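Local coordinates for myosin-I heavy chain (Dictyostelium discoideum, PDB 5EJR), which is an actin-based motor with ATPase activity that acts in early phagocytosis and adhesion, here represented by its MyTH4-FERM MF2 tail domain, at residues 86-98 with 187-199. Residues are numbered along the deposited sequence; the frame is centred on the assembly and turned at random.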
loop_
_atom_site.group_PDB
_atom_site.type_symbol
_atom_site.label_atom_id
_atom_site.label_comp_id
_atom_site.label_asym_id
_atom_site.label_seq_id
_atom_site.Cartn_x
_atom_site.Cartn_y
_atom_site.Cartn_z
ATOM N N ALA A 86 -13.579 14.238 2.956
ATOM C CA ALA A 86 -14.509 13.114 3.109
ATOM C C ALA A 86 -13.795 11.751 3.268
ATOM O O ALA A 86 -14.223 10.942 4.097
ATOM C CB ALA A 86 -15.477 13.069 1.938
ATOM N N SER A 87 -12.703 11.500 2.489
ATOM C CA SER A 87 -11.969 10.230 2.596
ATOM C C SER A 87 -11.310 10.096 3.964
ATOM O O SER A 87 -11.404 9.039 4.593
ATOM C CB SER A 87 -10.952 10.070 1.469
ATOM O OG SER A 87 -9.975 11.095 1.472
ATOM N N LEU A 88 -10.707 11.192 4.441
ATOM C CA LEU A 88 -10.057 11.325 5.752
ATOM C C LEU A 88 -11.081 11.123 6.877
ATOM O O LEU A 88 -10.771 10.470 7.873
ATOM C CB LEU A 88 -9.412 12.715 5.861
ATOM C CG LEU A 88 -7.878 12.812 5.735
ATOM C CD1 LEU A 88 -7.352 12.104 4.496
ATOM C CD2 LEU A 88 -7.421 14.269 5.728
ATOM N N VAL A 89 -12.331 11.600 6.671
ATOM C CA VAL A 89 -13.410 11.468 7.665
ATOM C C VAL A 89 -13.843 10.009 7.811
ATOM O O VAL A 89 -13.869 9.499 8.931
ATOM C CB VAL A 89 -14.586 12.450 7.387
ATOM C CG1 VAL A 89 -15.831 12.079 8.190
ATOM C CG2 VAL A 89 -14.172 13.885 7.686
ATOM N N ILE A 90 -14.135 9.321 6.692
ATOM C CA ILE A 90 -14.528 7.910 6.736
ATOM C C ILE A 90 -13.354 7.015 7.213
ATOM O O ILE A 90 -13.607 6.040 7.905
ATOM C CB ILE A 90 -15.178 7.432 5.404
ATOM C CG1 ILE A 90 -15.853 6.045 5.570
ATOM C CG2 ILE A 90 -14.195 7.474 4.228
ATOM C CD1 ILE A 90 -16.892 5.679 4.435
ATOM N N GLN A 91 -12.085 7.362 6.887
ATOM C CA GLN A 91 -10.925 6.602 7.381
ATOM C C GLN A 91 -10.884 6.629 8.928
ATOM O O GLN A 91 -10.643 5.595 9.545
ATOM C CB GLN A 91 -9.624 7.152 6.798
ATOM C CG GLN A 91 -9.316 6.568 5.422
ATOM C CD GLN A 91 -8.408 7.468 4.636
ATOM O OE1 GLN A 91 -7.481 8.089 5.164
ATOM N NE2 GLN A 91 -8.674 7.589 3.356
ATOM N N SER A 92 -11.210 7.799 9.537
ATOM C CA SER A 92 -11.305 8.000 10.993
ATOM C C SER A 92 -12.369 7.077 11.595
ATOM O O SER A 92 -12.077 6.368 12.561
ATOM C CB SER A 92 -11.620 9.459 11.312
ATOM O OG SER A 92 -11.721 9.664 12.710
ATOM N N ILE A 93 -13.581 7.028 10.967
ATOM C CA ILE A 93 -14.712 6.200 11.388
ATOM C C ILE A 93 -14.356 4.738 11.365
ATOM O O ILE A 93 -14.647 4.035 12.329
ATOM C CB ILE A 93 -16.000 6.488 10.555
ATOM C CG1 ILE A 93 -16.447 7.962 10.691
ATOM C CG2 ILE A 93 -17.155 5.526 10.928
ATOM C CD1 ILE A 93 -17.425 8.441 9.617
ATOM N N ILE A 94 -13.756 4.264 10.262
ATOM C CA ILE A 94 -13.418 2.849 10.157
ATOM C C ILE A 94 -12.271 2.519 11.119
ATOM O O ILE A 94 -12.322 1.467 11.761
ATOM C CB ILE A 94 -13.209 2.400 8.684
ATOM C CG1 ILE A 94 -14.597 2.137 8.022
ATOM C CG2 ILE A 94 -12.323 1.153 8.565
ATOM C CD1 ILE A 94 -14.663 2.558 6.660
ATOM N N SER A 95 -11.314 3.448 11.298
ATOM C CA SER A 95 -10.200 3.256 12.245
ATOM C C SER A 95 -10.777 3.077 13.659
ATOM O O SER A 95 -10.434 2.107 14.347
ATOM C CB SER A 95 -9.232 4.434 12.195
ATOM O OG SER A 95 -8.314 4.391 13.277
ATOM N N ARG A 96 -11.741 3.963 14.046
ATOM C CA ARG A 96 -12.414 3.874 15.346
ATOM C C ARG A 96 -13.079 2.505 15.509
ATOM O O ARG A 96 -12.933 1.883 16.556
ATOM C CB ARG A 96 -13.413 5.034 15.519
ATOM C CG ARG A 96 -14.072 5.124 16.907
ATOM C CD ARG A 96 -14.960 6.343 17.050
ATOM N NE ARG A 96 -14.238 7.613 16.904
ATOM C CZ ARG A 96 -14.247 8.369 15.809
ATOM N NH1 ARG A 96 -14.931 7.986 14.732
ATOM N NH2 ARG A 96 -13.558 9.501 15.771
ATOM N N GLY A 97 -13.744 2.019 14.455
ATOM C CA GLY A 97 -14.381 0.706 14.474
ATOM C C GLY A 97 -13.423 -0.460 14.584
ATOM O O GLY A 97 -13.706 -1.421 15.305
ATOM N N ILE A 98 -12.287 -0.391 13.851
ATOM C CA ILE A 98 -11.213 -1.409 13.866
ATOM C C ILE A 98 -10.639 -1.578 15.296
ATOM O O ILE A 98 -10.657 -2.692 15.828
ATOM C CB ILE A 98 -10.079 -1.069 12.824
ATOM C CG1 ILE A 98 -10.521 -1.379 11.373
ATOM C CG2 ILE A 98 -8.759 -1.784 13.154
ATOM C CD1 ILE A 98 -9.628 -0.779 10.283
ATOM N N GLN A 187 -8.483 -9.486 5.828
ATOM C CA GLN A 187 -9.012 -8.427 6.685
ATOM C C GLN A 187 -8.313 -7.096 6.448
ATOM O O GLN A 187 -7.118 -6.982 6.716
ATOM C CB GLN A 187 -9.008 -8.841 8.164
ATOM C CG GLN A 187 -10.045 -9.928 8.476
ATOM C CD GLN A 187 -9.977 -10.484 9.880
ATOM O OE1 GLN A 187 -9.106 -10.143 10.688
ATOM N NE2 GLN A 187 -10.905 -11.373 10.198
ATOM N N ARG A 188 -9.048 -6.112 5.871
ATOM C CA ARG A 188 -8.565 -4.757 5.549
ATOM C C ARG A 188 -8.153 -4.005 6.817
ATOM O O ARG A 188 -8.778 -4.197 7.856
ATOM C CB ARG A 188 -9.639 -3.957 4.778
ATOM C CG ARG A 188 -9.826 -4.373 3.310
ATOM C CD ARG A 188 -8.806 -3.759 2.346
ATOM N NE ARG A 188 -8.783 -2.300 2.415
ATOM C CZ ARG A 188 -9.571 -1.500 1.705
ATOM N NH1 ARG A 188 -10.421 -2.008 0.817
ATOM N NH2 ARG A 188 -9.505 -0.186 1.866
ATOM N N LYS A 189 -7.097 -3.163 6.729
ATOM C CA LYS A 189 -6.539 -2.431 7.872
ATOM C C LYS A 189 -6.875 -0.951 7.850
ATOM O O LYS A 189 -6.645 -0.255 8.839
ATOM C CB LYS A 189 -4.996 -2.592 7.916
ATOM C CG LYS A 189 -4.470 -4.024 7.869
ATOM C CD LYS A 189 -4.535 -4.712 9.220
ATOM C CE LYS A 189 -4.049 -6.142 9.172
ATOM N NZ LYS A 189 -5.071 -7.072 8.625
ATOM N N MET A 190 -7.309 -0.445 6.698
ATOM C CA MET A 190 -7.619 0.968 6.532
ATOM C C MET A 190 -9.008 1.138 5.947
ATOM O O MET A 190 -9.542 0.215 5.313
ATOM C CB MET A 190 -6.617 1.651 5.574
ATOM C CG MET A 190 -5.179 1.661 6.048
ATOM S SD MET A 190 -4.886 2.771 7.443
ATOM C CE MET A 190 -4.710 4.324 6.599
ATOM N N GLY A 191 -9.541 2.346 6.137
ATOM C CA GLY A 191 -10.786 2.797 5.535
ATOM C C GLY A 191 -10.479 3.164 4.093
ATOM O O GLY A 191 -9.316 3.064 3.669
ATOM N N PRO A 192 -11.463 3.610 3.287
ATOM C CA PRO A 192 -11.158 3.875 1.871
ATOM C C PRO A 192 -10.526 5.217 1.549
ATOM O O PRO A 192 -10.851 6.227 2.166
ATOM C CB PRO A 192 -12.520 3.729 1.202
ATOM C CG PRO A 192 -13.484 4.201 2.261
ATOM C CD PRO A 192 -12.905 3.786 3.576
ATOM N N SER A 193 -9.654 5.226 0.515
ATOM C CA SER A 193 -9.017 6.426 -0.024
ATOM C C SER A 193 -10.049 7.095 -0.930
ATOM O O SER A 193 -11.024 6.445 -1.293
ATOM C CB SER A 193 -7.797 6.046 -0.869
ATOM O OG SER A 193 -8.146 5.158 -1.923
ATOM N N ALA A 194 -9.811 8.344 -1.353
ATOM C CA ALA A 194 -10.702 9.043 -2.296
ATOM C C ALA A 194 -10.746 8.282 -3.633
ATOM O O ALA A 194 -11.786 8.274 -4.291
ATOM C CB ALA A 194 -10.230 10.469 -2.514
ATOM N N THR A 195 -9.644 7.553 -3.966
ATOM C CA THR A 195 -9.524 6.688 -5.153
ATOM C C THR A 195 -10.488 5.505 -5.047
ATOM O O THR A 195 -11.231 5.237 -5.999
ATOM C CB THR A 195 -8.060 6.220 -5.329
ATOM O OG1 THR A 195 -7.272 7.368 -5.615
ATOM C CG2 THR A 195 -7.884 5.189 -6.456
ATOM N N GLU A 196 -10.444 4.775 -3.910
ATOM C CA GLU A 196 -11.312 3.618 -3.666
ATOM C C GLU A 196 -12.772 4.046 -3.658
ATOM O O GLU A 196 -13.634 3.268 -4.058
ATOM C CB GLU A 196 -11.001 2.967 -2.320
ATOM C CG GLU A 196 -11.693 1.619 -2.156
ATOM C CD GLU A 196 -11.352 0.844 -0.908
ATOM O OE1 GLU A 196 -10.427 1.274 -0.184
ATOM O OE2 GLU A 196 -11.996 -0.202 -0.661
ATOM N N ILE A 197 -13.040 5.268 -3.168
ATOM C CA ILE A 197 -14.395 5.805 -3.071
ATOM C C ILE A 197 -14.962 6.009 -4.478
ATOM O O ILE A 197 -16.015 5.453 -4.782
ATOM C CB ILE A 197 -14.443 7.070 -2.157
ATOM C CG1 ILE A 197 -14.298 6.651 -0.668
ATOM C CG2 ILE A 197 -15.746 7.854 -2.357
ATOM C CD1 ILE A 197 -13.801 7.776 0.322
ATOM N N GLN A 198 -14.227 6.732 -5.335
ATOM C CA GLN A 198 -14.607 7.008 -6.712
ATOM C C GLN A 198 -14.766 5.744 -7.543
ATOM O O GLN A 198 -15.760 5.602 -8.264
ATOM C CB GLN A 198 -13.641 8.000 -7.366
ATOM C CG GLN A 198 -14.164 8.608 -8.683
ATOM C CD GLN A 198 -15.586 9.116 -8.570
ATOM O OE1 GLN A 198 -15.866 10.128 -7.915
ATOM N NE2 GLN A 198 -16.517 8.395 -9.176
ATOM N N SER A 199 -13.822 4.809 -7.410
ATOM C CA SER A 199 -13.883 3.540 -8.125
ATOM C C SER A 199 -15.152 2.774 -7.771
ATOM O O SER A 199 -15.875 2.360 -8.680
ATOM C CB SER A 199 -12.613 2.726 -7.901
ATOM O OG SER A 199 -11.553 3.381 -8.587
#
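Pro192 O lies in the plane of the Gln91 carboxamide, 2.8 Å from NE2, and the N-H...O angle of 177° makes the bond almost straight, although NE2 stands above the carbonyl plane of Pro192. The Arg188 guanidinium meets Glu196 OE2 at its edge and in plane, 2.8 Å from NH1, while OE1, 2.7 Å from NH2, is tilted from that plane; this end-on, two-pronged salt bridge ties Arg188 of the loop to Glu196 in the first turn of helix 194-199. All this belongs to the helical MyTH4 domain, whose segments 86-98 and 194-199 run at 98° to each other. On the neighbouring ubiquitin-like FERM lobe, Glu282 receives Gln91 NE2 and Ser87 OG, and Asp276 pairs with Arg188 NE, so the contact borders the MyTH4-FERM junction. A leucine at Gln91 has no NE2 to offer, which would probably leave Pro192 O without this donor and Glu282 with the Ser87 bond alone of the two. Gly191 CA comes within 4.2 Å of Gln91 CA, where a CB would clash. Ile94 holds CG2 anti to its backbone N (CG1 at chi1 -81°), putting CG2 3.8 Å from Gly191 CA. Ile90 crosses Pro192 at about a right angle, CG2 to CG 3.9 Å, and Phe133 of helix 121-137 touches both. Ile197 CD1 rests 3.8 Å from Ser87 CB. The incoming helix is N-capped by Ser193, whose OG accepts from Glu196 N at 3.1 Å.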